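Ribosomal protein S2-related protein (Deinococcus radiodurans, PDB 2JH3) binds a [4Fe-4S] cluster, resembles chelatases in part of its fold, and may act as a sirohydrochlorin ferrochelatase. Local coordinates at residues L6-H11 against E28-R33; H38-E43 against V256-A261; L88-Q93 against V110-P115; E328-L333 against E369-A374. All blocks are in the same frame, centred on the assembly; numbering follows the deposited sequence.

Contact 1 of 4, residues L6-H11 against E28-R33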
loop_
_atom_site.group_PDB
_atom_site.type_symbol
_atom_site.label_atom_id
_atom_site.label_comp_id
_atom_site.label_asym_id
_atom_site.label_seq_id
_atom_site.Cartn_x
_atom_site.Cartn_y
_atom_site.Cartn_z
ATOM N N LEU A 6 28.539 6.147 19.378
ATOM C CA LEU A 6 28.928 4.864 18.752
ATOM C C LEU A 6 27.816 4.558 17.764
ATOM O O LEU A 6 26.666 4.686 18.101
ATOM C CB LEU A 6 28.985 3.805 19.832
ATOM C CG LEU A 6 29.263 2.375 19.366
ATOM C CD1 LEU A 6 30.629 2.279 18.620
ATOM C CD2 LEU A 6 29.258 1.536 20.591
ATOM N N VAL A 7 28.177 4.226 16.545
ATOM C CA VAL A 7 27.241 3.823 15.520
ATOM C C VAL A 7 27.540 2.395 15.114
ATOM O O VAL A 7 28.651 2.086 14.717
ATOM C CB VAL A 7 27.389 4.678 14.304
ATOM C CG1 VAL A 7 26.564 4.138 13.144
ATOM C CG2 VAL A 7 27.016 6.133 14.641
ATOM N N LEU A 8 26.565 1.508 15.321
ATOM C CA LEU A 8 26.616 0.120 14.809
ATOM C C LEU A 8 25.909 -0.052 13.456
ATOM O O LEU A 8 24.730 0.373 13.279
ATOM C CB LEU A 8 26.011 -0.818 15.857
ATOM C CG LEU A 8 26.589 -0.768 17.261
ATOM C CD1 LEU A 8 26.005 -1.880 18.066
ATOM C CD2 LEU A 8 28.086 -0.817 17.275
ATOM N N ILE A 9 26.591 -0.693 12.503
ATOM C CA ILE A 9 26.090 -0.875 11.126
ATOM C C ILE A 9 25.811 -2.326 10.823
ATOM O O ILE A 9 26.717 -3.187 10.900
ATOM C CB ILE A 9 27.092 -0.446 10.033
ATOM C CG1 ILE A 9 27.531 0.987 10.238
ATOM C CG2 ILE A 9 26.485 -0.640 8.651
ATOM C CD1 ILE A 9 26.383 1.922 10.271
ATOM N N GLY A 10 24.578 -2.610 10.413
ATOM C CA GLY A 10 24.177 -3.961 10.018
ATOM C C GLY A 10 23.823 -4.004 8.551
ATOM O O GLY A 10 23.729 -2.973 7.864
ATOM N N HIS A 11 23.569 -5.192 8.085
ATOM C CA HIS A 11 23.144 -5.395 6.692
ATOM C C HIS A 11 21.670 -4.857 6.430
ATOM O O HIS A 11 21.418 -4.015 5.540
ATOM C CB HIS A 11 23.249 -6.895 6.385
ATOM C CG HIS A 11 22.991 -7.218 4.958
ATOM N ND1 HIS A 11 24.009 -7.351 4.039
ATOM C CD2 HIS A 11 21.840 -7.357 4.266
ATOM C CE1 HIS A 11 23.486 -7.554 2.838
ATOM N NE2 HIS A 11 22.177 -7.597 2.956
ATOM N N GLU A 28 21.074 -2.396 21.835
ATOM C CA GLU A 28 20.266 -2.337 23.027
ATOM C C GLU A 28 21.056 -2.783 24.283
ATOM O O GLU A 28 20.945 -2.156 25.315
ATOM C CB GLU A 28 18.931 -3.101 22.851
ATOM C CG GLU A 28 18.034 -2.913 24.137
ATOM C CD GLU A 28 16.686 -3.609 24.117
ATOM O OE1 GLU A 28 15.954 -3.464 25.134
ATOM O OE2 GLU A 28 16.345 -4.276 23.117
ATOM N N ALA A 29 21.889 -3.832 24.193
ATOM C CA ALA A 29 22.663 -4.287 25.350
ATOM C C ALA A 29 23.644 -3.204 25.863
ATOM O O ALA A 29 23.825 -3.011 27.064
ATOM C CB ALA A 29 23.449 -5.545 24.973
ATOM N N LEU A 30 24.273 -2.521 24.918
ATOM C CA LEU A 30 25.254 -1.525 25.168
ATOM C C LEU A 30 24.604 -0.235 25.691
ATOM O O LEU A 30 25.192 0.459 26.542
ATOM C CB LEU A 30 26.052 -1.271 23.884
ATOM C CG LEU A 30 27.048 -2.321 23.428
ATOM C CD1 LEU A 30 27.819 -1.883 22.181
ATOM C CD2 LEU A 30 27.987 -2.617 24.535
ATOM N N ARG A 31 23.400 0.089 25.245
ATOM C CA ARG A 31 22.682 1.233 25.858
ATOM C C ARG A 31 22.316 0.982 27.312
ATOM O O ARG A 31 22.315 1.913 28.102
ATOM C CB ARG A 31 21.373 1.592 25.128
ATOM C CG ARG A 31 21.538 2.089 23.765
ATOM C CD ARG A 31 20.181 2.381 23.146
ATOM N NE ARG A 31 20.398 2.528 21.718
ATOM C CZ ARG A 31 19.827 1.779 20.773
ATOM N NH1 ARG A 31 18.930 0.836 21.110
ATOM N NH2 ARG A 31 20.173 1.934 19.521
ATOM N N GLY A 32 21.913 -0.246 27.626
ATOM C CA GLY A 32 21.637 -0.659 29.001
ATOM C C GLY A 32 22.811 -0.401 29.936
ATOM O O GLY A 32 22.630 0.118 31.033
ATOM N N ARG A 33 24.019 -0.767 29.494
ATOM C CA ARG A 33 25.284 -0.541 30.237
ATOM C C ARG A 33 25.616 0.952 30.417
ATOM O O ARG A 33 26.191 1.347 31.450
ATOM C CB ARG A 33 26.468 -1.106 29.451
ATOM C CG ARG A 33 26.783 -2.563 29.498
ATOM C CD ARG A 33 27.973 -2.715 28.558
ATOM N NE ARG A 33 28.675 -3.984 28.549
ATOM C CZ ARG A 33 28.142 -5.124 28.128
ATOM N NH1 ARG A 33 26.867 -5.180 27.726
ATOM N NH2 ARG A 33 28.871 -6.235 28.128
#
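Leu6 and Leu8 of strand 5-10 reach up to Leu30 of helix 18-35 inside the first beta-alpha-beta unit of the chelatase-like fold, in which that helix leads on to strand 43-48. Leu6 and Leu8 alternate with Val7 along the strand, so both send their side chains to the helix side, while Val7 and Ile9 lie against other neighbours, among them Val69 of strand 66-71. With CG anti to its backbone N (chi1 175°), beside the carbonyl carbon, Leu6 presents CD2 to the helix. Leu30 comes down from the helix with CG beside its own N (chi1 -73°) and with CD1 as the far end of an extended branch. The two leucines cross at about a right angle, and a single methyl of each does the touching. The backbones stay well apart, 9.8 Å between the CA atoms of Leu6 and Leu30, so the branches have to span the gap. Helix 253-262 adds to this buried apolar layer, its Val257 packing on both Leu8 and Leu30. Leu30 CD1 is the shared methyl: it sits 4.0 Å from Leu6 CD2 and 4.5 Å from Leu8 CD1.

Contact 2 of 4, residues H38-E43 against V256-A261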
loop_
_atom_site.group_PDB
_atom_site.type_symbol
_atom_site.label_atom_id
_atom_site.label_comp_id
_atom_site.label_asym_id
_atom_site.label_seq_id
_atom_site.Cartn_x
_atom_site.Cartn_y
_atom_site.Cartn_z
ATOM N N HIS A 38 28.477 2.197 32.812
ATOM C CA HIS A 38 29.572 1.391 32.337
ATOM C C HIS A 38 29.633 1.413 30.810
ATOM O O HIS A 38 29.622 0.340 30.175
ATOM C CB HIS A 38 29.408 -0.044 32.853
ATOM C CG HIS A 38 29.075 -0.130 34.322
ATOM N ND1 HIS A 38 29.981 0.173 35.323
ATOM C CD2 HIS A 38 27.933 -0.497 34.954
ATOM C CE1 HIS A 38 29.405 0.011 36.503
ATOM N NE2 HIS A 38 28.162 -0.398 36.309
ATOM N N LEU A 39 29.689 2.612 30.211
ATOM C CA LEU A 39 29.930 2.742 28.755
ATOM C C LEU A 39 30.793 3.958 28.430
ATOM O O LEU A 39 30.472 5.047 28.848
ATOM C CB LEU A 39 28.610 2.825 27.954
ATOM C CG LEU A 39 28.715 2.503 26.435
ATOM C CD1 LEU A 39 28.846 1.009 26.231
ATOM C CD2 LEU A 39 27.527 3.007 25.646
ATOM N N PRO A 40 31.854 3.789 27.629
ATOM C CA PRO A 40 32.640 4.916 27.124
ATOM C C PRO A 40 32.016 5.722 25.955
ATOM O O PRO A 40 32.761 6.416 25.217
ATOM C CB PRO A 40 33.931 4.257 26.638
ATOM C CG PRO A 40 33.627 2.855 26.464
ATOM C CD PRO A 40 32.367 2.504 27.137
ATOM N N TYR A 41 30.686 5.677 25.817
ATOM C CA TYR A 41 29.962 6.359 24.721
ATOM C C TYR A 41 28.732 6.945 25.314
ATOM O O TYR A 41 28.135 6.336 26.201
ATOM C CB TYR A 41 29.622 5.342 23.614
ATOM C CG TYR A 41 30.871 4.902 22.931
ATOM C CD1 TYR A 41 31.524 3.713 23.282
ATOM C CD2 TYR A 41 31.462 5.728 22.001
ATOM C CE1 TYR A 41 32.735 3.383 22.683
ATOM C CE2 TYR A 41 32.621 5.380 21.379
ATOM C CZ TYR A 41 33.275 4.260 21.757
ATOM O OH TYR A 41 34.453 4.023 21.069
ATOM N N ASP A 42 28.338 8.117 24.837
ATOM C CA ASP A 42 27.135 8.788 25.361
ATOM C C ASP A 42 25.820 8.472 24.637
ATOM O O ASP A 42 24.756 8.881 25.121
ATOM C CB ASP A 42 27.371 10.295 25.348
ATOM C CG ASP A 42 28.630 10.634 26.148
ATOM O OD1 ASP A 42 28.474 10.655 27.374
ATOM O OD2 ASP A 42 29.731 10.710 25.535
ATOM N N GLU A 43 25.911 7.752 23.515
ATOM C CA GLU A 43 24.789 7.244 22.779
ATOM C C GLU A 43 25.257 6.089 21.878
ATOM O O GLU A 43 26.464 5.985 21.560
ATOM C CB GLU A 43 24.124 8.346 21.932
ATOM C CG GLU A 43 24.836 8.667 20.630
ATOM C CD GLU A 43 24.122 9.692 19.828
ATOM O OE1 GLU A 43 22.910 9.893 20.066
ATOM O OE2 GLU A 43 24.764 10.313 18.973
ATOM N N VAL A 256 33.067 -7.749 22.221
ATOM C CA VAL A 256 33.972 -7.628 21.074
ATOM C C VAL A 256 33.828 -6.268 20.373
ATOM O O VAL A 256 34.808 -5.643 19.987
ATOM C CB VAL A 256 33.751 -8.780 20.016
ATOM C CG1 VAL A 256 34.752 -8.679 18.943
ATOM C CG2 VAL A 256 33.797 -10.190 20.693
ATOM N N VAL A 257 32.594 -5.848 20.178
ATOM C CA VAL A 257 32.282 -4.522 19.603
ATOM C C VAL A 257 32.966 -3.399 20.375
ATOM O O VAL A 257 33.585 -2.511 19.777
ATOM C CB VAL A 257 30.755 -4.308 19.582
ATOM C CG1 VAL A 257 30.382 -2.803 19.382
ATOM C CG2 VAL A 257 30.121 -5.157 18.516
ATOM N N LEU A 258 32.862 -3.464 21.698
ATOM C CA LEU A 258 33.544 -2.507 22.612
ATOM C C LEU A 258 35.061 -2.481 22.433
ATOM O O LEU A 258 35.680 -1.400 22.336
ATOM C CB LEU A 258 33.172 -2.783 24.060
ATOM C CG LEU A 258 31.778 -2.355 24.569
ATOM C CD1 LEU A 258 31.617 -2.659 26.050
ATOM C CD2 LEU A 258 31.524 -0.888 24.351
ATOM N N ALA A 259 35.656 -3.675 22.313
ATOM C CA ALA A 259 37.083 -3.814 22.072
ATOM C C ALA A 259 37.471 -3.251 20.753
ATOM O O ALA A 259 38.492 -2.564 20.646
ATOM C CB ALA A 259 37.512 -5.297 22.205
ATOM N N LEU A 260 36.676 -3.493 19.724
ATOM C CA LEU A 260 36.903 -2.879 18.421
ATOM C C LEU A 260 36.806 -1.357 18.425
ATOM O O LEU A 260 37.604 -0.671 17.822
ATOM C CB LEU A 260 35.878 -3.384 17.372
ATOM C CG LEU A 260 36.340 -4.266 16.252
ATOM C CD1 LEU A 260 35.115 -4.688 15.444
ATOM C CD2 LEU A 260 37.445 -3.720 15.367
ATOM N N ALA A 261 35.772 -0.836 19.047
ATOM C CA ALA A 261 35.605 0.622 19.199
ATOM C C ALA A 261 36.800 1.276 19.885
ATOM O O ALA A 261 37.229 2.356 19.491
ATOM C CB ALA A 261 34.275 0.937 19.981
#
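With CG anti to the carbonyl carbon and beside its own N (chi1 -69°), Tyr41 aims its ring at Ala261, while Leu39, its CG anti to the backbone N (chi1 -161°), swings its branch end round to Leu258. These are the two main points where the loop 38-43 meets helix 253-262. At the first, the phenol end does the touching: Tyr41 OH is 3.3 Å from Ala261 CB, a tight approach, and Tyr41 CZ follows at 3.9 Å from the same methyl. At the second, Leu39 CD1 lies 3.8 Å from Leu258 CD2, the side chains crossing obliquely. Pro40 adds a looser touch at the more exposed margin, its CD 4.5 Å from Leu258 CD2. The hydroxyl of Tyr41 also has a weak hydrogen bond with Arg265 NH1. A leucine in place of Tyr41 would probably open a gap beside the Ala261 methyl and leave Arg265 without this weak partner. Leu30 of helix 18-35 touches both Leu39 and Leu258, and Leu6 touches both Tyr41 and Ala261, which ties the contact into the sheet core. What results is an apolar interface between two CbiX-type, chelatase-like units, the helix of the second resting on a helix-to-strand loop of the first.

Contact 3 of 4, residues L88-Q93 against V110-P115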
loop_
_atom_site.group_PDB
_atom_site.type_symbol
_atom_site.label_atom_id
_atom_site.label_comp_id
_atom_site.label_asym_id
_atom_site.label_seq_id
_atom_site.Cartn_x
_atom_site.Cartn_y
_atom_site.Cartn_z
ATOM N N LEU A 88 28.485 5.585 3.199
ATOM C CA LEU A 88 28.736 6.510 4.285
ATOM C C LEU A 88 29.423 7.768 3.821
ATOM O O LEU A 88 29.410 8.747 4.547
ATOM C CB LEU A 88 29.595 5.856 5.364
ATOM C CG LEU A 88 29.077 5.109 6.578
ATOM C CD1 LEU A 88 27.664 5.389 7.101
ATOM C CD2 LEU A 88 29.368 3.601 6.562
ATOM N N GLY A 89 30.084 7.744 2.663
ATOM C CA GLY A 89 30.807 8.924 2.165
ATOM C C GLY A 89 32.192 9.100 2.741
ATOM O O GLY A 89 32.662 10.233 2.924
ATOM N N LEU A 90 32.866 7.987 3.041
ATOM C CA LEU A 90 34.141 8.056 3.777
ATOM C C LEU A 90 35.363 8.301 2.917
ATOM O O LEU A 90 36.421 8.659 3.466
ATOM C CB LEU A 90 34.365 6.780 4.622
ATOM C CG LEU A 90 33.326 6.604 5.692
ATOM C CD1 LEU A 90 33.655 5.376 6.496
ATOM C CD2 LEU A 90 33.256 7.871 6.569
ATOM N N GLY A 91 35.248 8.108 1.607
ATOM C CA GLY A 91 36.372 8.334 0.678
ATOM C C GLY A 91 37.488 7.338 0.939
ATOM O O GLY A 91 38.607 7.716 1.188
ATOM N N HIS A 92 37.137 6.057 0.912
ATOM C CA HIS A 92 38.047 4.957 1.249
ATOM C C HIS A 92 37.615 3.697 0.549
ATOM O O HIS A 92 36.425 3.373 0.479
ATOM C CB HIS A 92 38.088 4.719 2.771
ATOM C CG HIS A 92 39.103 3.686 3.175
ATOM N ND1 HIS A 92 40.433 4.003 3.401
ATOM C CD2 HIS A 92 39.005 2.340 3.314
ATOM C CE1 HIS A 92 41.096 2.897 3.692
ATOM N NE2 HIS A 92 40.254 1.881 3.640
ATOM N N GLN A 93 38.575 2.973 0.007
ATOM C CA GLN A 93 38.298 1.629 -0.420
ATOM C C GLN A 93 39.426 0.698 -0.029
ATOM O O GLN A 93 40.522 1.133 0.283
ATOM C CB GLN A 93 38.008 1.590 -1.913
ATOM C CG GLN A 93 39.168 1.996 -2.718
ATOM C CD GLN A 93 38.766 2.365 -4.128
ATOM O OE1 GLN A 93 37.642 2.042 -4.578
ATOM N NE2 GLN A 93 39.681 3.049 -4.849
ATOM N N VAL A 110 34.936 11.130 12.368
ATOM C CA VAL A 110 34.417 9.790 12.235
ATOM C C VAL A 110 35.599 8.837 12.113
ATOM O O VAL A 110 36.459 9.026 11.245
ATOM C CB VAL A 110 33.591 9.672 10.917
ATOM C CG1 VAL A 110 32.894 8.332 10.834
ATOM C CG2 VAL A 110 32.599 10.830 10.820
ATOM N N ARG A 111 35.574 7.803 12.934
ATOM C CA ARG A 111 36.480 6.636 12.821
ATOM C C ARG A 111 35.658 5.387 12.461
ATOM O O ARG A 111 34.757 4.986 13.195
ATOM C CB ARG A 111 37.204 6.437 14.148
ATOM C CG ARG A 111 38.312 5.450 14.117
ATOM C CD ARG A 111 39.145 5.553 15.430
ATOM N NE ARG A 111 39.221 4.215 15.984
ATOM C CZ ARG A 111 38.589 3.793 17.070
ATOM N NH1 ARG A 111 37.848 4.603 17.827
ATOM N NH2 ARG A 111 38.736 2.525 17.395
ATOM N N TYR A 112 35.985 4.822 11.319
ATOM C CA TYR A 112 35.395 3.606 10.774
ATOM C C TYR A 112 36.309 2.428 11.085
ATOM O O TYR A 112 37.484 2.402 10.675
ATOM C CB TYR A 112 35.186 3.781 9.273
ATOM C CG TYR A 112 34.563 2.604 8.537
ATOM C CD1 TYR A 112 33.221 2.290 8.692
ATOM C CD2 TYR A 112 35.311 1.809 7.679
ATOM C CE1 TYR A 112 32.641 1.235 7.998
ATOM C CE2 TYR A 112 34.719 0.740 6.982
ATOM C CZ TYR A 112 33.381 0.471 7.155
ATOM O OH TYR A 112 32.762 -0.590 6.511
ATOM N N THR A 113 35.804 1.481 11.873
ATOM C CA THR A 113 36.641 0.357 12.321
ATOM C C THR A 113 36.577 -0.840 11.345
ATOM O O THR A 113 35.783 -0.889 10.388
ATOM C CB THR A 113 36.267 -0.150 13.725
ATOM O OG1 THR A 113 35.036 -0.915 13.702
ATOM C CG2 THR A 113 36.103 0.984 14.722
ATOM N N ARG A 114 37.437 -1.817 11.640
ATOM C CA ARG A 114 37.373 -3.122 11.042
ATOM C C ARG A 114 36.086 -3.722 11.489
ATOM O O ARG A 114 35.489 -3.321 12.511
ATOM C CB ARG A 114 38.596 -3.941 11.487
ATOM C CG ARG A 114 39.841 -3.393 10.879
ATOM C CD ARG A 114 41.074 -4.252 11.263
ATOM N NE ARG A 114 41.053 -5.572 10.613
ATOM C CZ ARG A 114 41.986 -6.521 10.804
ATOM N NH1 ARG A 114 43.005 -6.311 11.649
ATOM N NH2 ARG A 114 41.865 -7.689 10.196
ATOM N N PRO A 115 35.594 -4.671 10.711
ATOM C CA PRO A 115 34.385 -5.360 11.080
ATOM C C PRO A 115 34.476 -6.322 12.244
ATOM O O PRO A 115 35.567 -6.879 12.536
ATOM C CB PRO A 115 34.011 -6.082 9.806
ATOM C CG PRO A 115 35.158 -5.996 8.922
ATOM C CD PRO A 115 36.132 -5.101 9.415
#
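A Schellman motif closes helix 78-88, with Leu88 at the helix end and Leu90 after the glycine both packing on strand 108-112: Leu88 on Tyr112, Leu90 on Tyr112 and Val110. Gly89, with its positive phi of 83°, is the C-prime residue, and Leu90 N reaches back to Pro85 O. Leu90 carries most of the packing. Its CG stands beside its own N, and from there the extended branch ends in CD1, which lies 3.5 Å from Tyr112 CB and 3.6 Å from Tyr112 CG, at the root of the ring. The side chains cross at about a right angle. The other methyl, Leu90 CD2, touches Val110 CG1 at 4.3 Å. Farther out along the ring, Leu88 CD2 comes within 4.3 Å of Tyr112 CE1, so the two leucines meet different parts of the same aromatic. Tyr112 has CG anti to its backbone N (chi1 -179°), which carries the ring across to helix 78-88, where its hydroxyl hydrogen-bonds to Thr80 O. Val110 and Tyr112 share one side of their strand, while Arg111 points away from this contact. The strand itself runs between parallel strand 66-71 and antiparallel strand 101-105, and Leu105 of the latter packs on both Leu90 and Val110.

Contact 4 of 4, residues E328-L333 against E369-A374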
loop_
_atom_site.group_PDB
_atom_site.type_symbol
_atom_site.label_atom_id
_atom_site.label_comp_id
_atom_site.label_asym_id
_atom_site.label_seq_id
_atom_site.Cartn_x
_atom_site.Cartn_y
_atom_site.Cartn_z
ATOM N N GLU A 328 12.952 0.917 22.161
ATOM C CA GLU A 328 13.157 -0.338 21.458
ATOM C C GLU A 328 11.861 -1.133 21.308
ATOM O O GLU A 328 11.655 -1.840 20.280
ATOM C CB GLU A 328 14.228 -1.195 22.183
ATOM C CG GLU A 328 15.668 -0.648 22.196
ATOM C CD GLU A 328 15.986 0.402 23.311
ATOM O OE1 GLU A 328 15.073 0.794 24.060
ATOM O OE2 GLU A 328 17.180 0.796 23.470
ATOM N N GLY A 329 11.020 -1.111 22.315
ATOM C CA GLY A 329 9.688 -1.686 22.211
ATOM C C GLY A 329 8.804 -1.062 21.137
ATOM O O GLY A 329 8.055 -1.755 20.422
ATOM N N LEU A 330 8.805 0.262 21.120
ATOM C CA LEU A 330 8.121 1.031 20.072
ATOM C C LEU A 330 8.617 0.661 18.683
ATOM O O LEU A 330 7.799 0.464 17.784
ATOM C CB LEU A 330 8.357 2.505 20.306
ATOM C CG LEU A 330 7.856 3.536 19.280
ATOM C CD1 LEU A 330 6.401 3.303 19.006
ATOM C CD2 LEU A 330 8.057 4.914 19.781
ATOM N N ARG A 331 9.937 0.600 18.511
ATOM C CA ARG A 331 10.604 0.160 17.278
ATOM C C ARG A 331 10.173 -1.261 16.796
ATOM O O ARG A 331 9.687 -1.465 15.649
ATOM C CB ARG A 331 12.134 0.318 17.428
ATOM C CG ARG A 331 12.942 -0.201 16.211
ATOM C CD ARG A 331 13.530 -1.612 16.473
ATOM N NE ARG A 331 14.791 -1.434 17.243
ATOM C CZ ARG A 331 15.127 -2.052 18.361
ATOM N NH1 ARG A 331 14.409 -3.001 18.909
ATOM N NH2 ARG A 331 16.251 -1.739 18.925
ATOM N N ASP A 332 10.175 -2.206 17.734
ATOM C CA ASP A 332 9.688 -3.558 17.445
ATOM C C ASP A 332 8.200 -3.549 17.027
ATOM O O ASP A 332 7.807 -4.237 16.118
ATOM C CB ASP A 332 9.755 -4.431 18.704
ATOM C CG ASP A 332 11.170 -4.722 19.195
ATOM O OD1 ASP A 332 12.149 -4.344 18.550
ATOM O OD2 ASP A 332 11.283 -5.380 20.253
ATOM N N LEU A 333 7.349 -2.803 17.713
ATOM C CA LEU A 333 5.949 -2.834 17.395
ATOM C C LEU A 333 5.576 -2.165 16.048
ATOM O O LEU A 333 4.519 -2.474 15.447
ATOM C CB LEU A 333 5.109 -2.221 18.506
ATOM C CG LEU A 333 4.169 -3.108 19.350
ATOM C CD1 LEU A 333 4.715 -4.536 19.653
ATOM C CD2 LEU A 333 3.787 -2.341 20.657
ATOM N N GLU A 369 13.719 8.723 16.815
ATOM C CA GLU A 369 14.730 8.327 15.883
ATOM C C GLU A 369 14.635 6.869 15.411
ATOM O O GLU A 369 14.923 6.611 14.229
ATOM C CB GLU A 369 16.132 8.557 16.423
ATOM C CG GLU A 369 17.141 8.542 15.281
ATOM C CD GLU A 369 17.131 9.878 14.542
ATOM O OE1 GLU A 369 17.627 10.849 15.168
ATOM O OE2 GLU A 369 16.627 9.978 13.398
ATOM N N LEU A 370 14.274 5.929 16.282
ATOM C CA LEU A 370 14.068 4.601 15.816
ATOM C C LEU A 370 12.721 4.423 15.034
ATOM O O LEU A 370 12.607 3.511 14.237
ATOM C CB LEU A 370 14.154 3.610 16.991
ATOM C CG LEU A 370 15.498 3.488 17.741
ATOM C CD1 LEU A 370 15.415 2.573 18.933
ATOM C CD2 LEU A 370 16.723 3.123 16.812
ATOM N N LEU A 371 11.704 5.205 15.363
ATOM C CA LEU A 371 10.384 5.108 14.775
ATOM C C LEU A 371 10.365 5.676 13.355
ATOM O O LEU A 371 9.862 5.082 12.392
ATOM C CB LEU A 371 9.411 5.919 15.606
ATOM C CG LEU A 371 7.974 6.026 15.018
ATOM C CD1 LEU A 371 7.274 4.748 14.951
ATOM C CD2 LEU A 371 7.159 6.941 15.899
ATOM N N TYR A 372 10.956 6.863 13.242
ATOM C CA TYR A 372 11.031 7.564 11.972
ATOM C C TYR A 372 12.454 8.140 11.741
ATOM O O TYR A 372 12.674 9.336 11.831
ATOM C CB TYR A 372 10.013 8.724 11.914
ATOM C CG TYR A 372 8.530 8.439 11.617
ATOM C CD1 TYR A 372 8.142 7.759 10.457
ATOM C CD2 TYR A 372 7.533 8.925 12.445
ATOM C CE1 TYR A 372 6.837 7.560 10.157
ATOM C CE2 TYR A 372 6.179 8.715 12.160
ATOM C CZ TYR A 372 5.837 8.079 10.958
ATOM O OH TYR A 372 4.514 7.793 10.577
ATOM N N PRO A 373 13.412 7.288 11.395
ATOM C CA PRO A 373 14.816 7.701 11.187
ATOM C C PRO A 373 14.999 8.860 10.242
ATOM O O PRO A 373 14.450 8.850 9.166
ATOM C CB PRO A 373 15.446 6.466 10.578
ATOM C CG PRO A 373 14.646 5.420 11.012
ATOM C CD PRO A 373 13.272 5.849 11.161
ATOM N N ALA A 374 15.737 9.875 10.724
ATOM C CA ALA A 374 16.176 11.032 9.974
ATOM C C ALA A 374 15.120 12.053 9.650
ATOM O O ALA A 374 15.455 13.095 9.161
ATOM C CB ALA A 374 16.965 10.644 8.667
#
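The ends of helices 327-333 and 361-371 come together within the DR2241 stabilising domain, their nearest CA atoms, of Arg331 and Leu371, being only 5.5 Å apart. At so close an approach the first carbons of side chains can touch: Arg331 CB packs on Leu370 CB at 3.9 Å. To one side Leu330 CD1 meets Leu371 CD1 at 4.4 Å, methyl to methyl. Farther back along the first helix, Leu370 CD1 lies 4.4 Å from the backbone Glu328 N, while the carboxylate of Glu328 is engaged in a salt bridge with Arg31. Arg331 does not extend; bent at chi2 (-100°) and again at chi3, it folds back over its own helix, so that Glu328 CA sits 3.8 Å above the plane of the guanidinium, toward its rim. Arg331 NH1 then forms a salt bridge with Asp332 OD1 at 2.7 Å, the acceptor lying almost exactly in the guanidinium plane and met on the syn side of the carboxylate, though NH1 lies 31° out of the carboxylate plane. An alanine in place of Arg331 would keep CB against Leu370 but would probably leave Asp332 without its charge partner and free to turn. Past the second helix, Ala374 takes the N-cap position of helix 375-383, and Ala374 N donates to Glu369 OE2 over 2.8 Å in a nearly straight bond (171°).

From the N terminus, contact 1 closes a short loop from strand 5-10 to helix 18-35. Contact 2 opens just afterwards, at residues 38-43, and closes a very long one at helix 253-262, bringing the second CbiX-type unit back onto the first. Contact 3 nests inside that loop, and the two touch where Arg111 NH2 reaches Ala261 O. Contact 4 follows in series and closes a loop between helices 327-333 and 361-371, within the stabilising domain. Contacts 1 and 3 serve the same sheet without touching. The salt bridge Arg31 NH1 to Glu328 OE2 links contact 1 to contact 4, whereas contacts 3 and 4 lie about 25 Å apart, centre to centre.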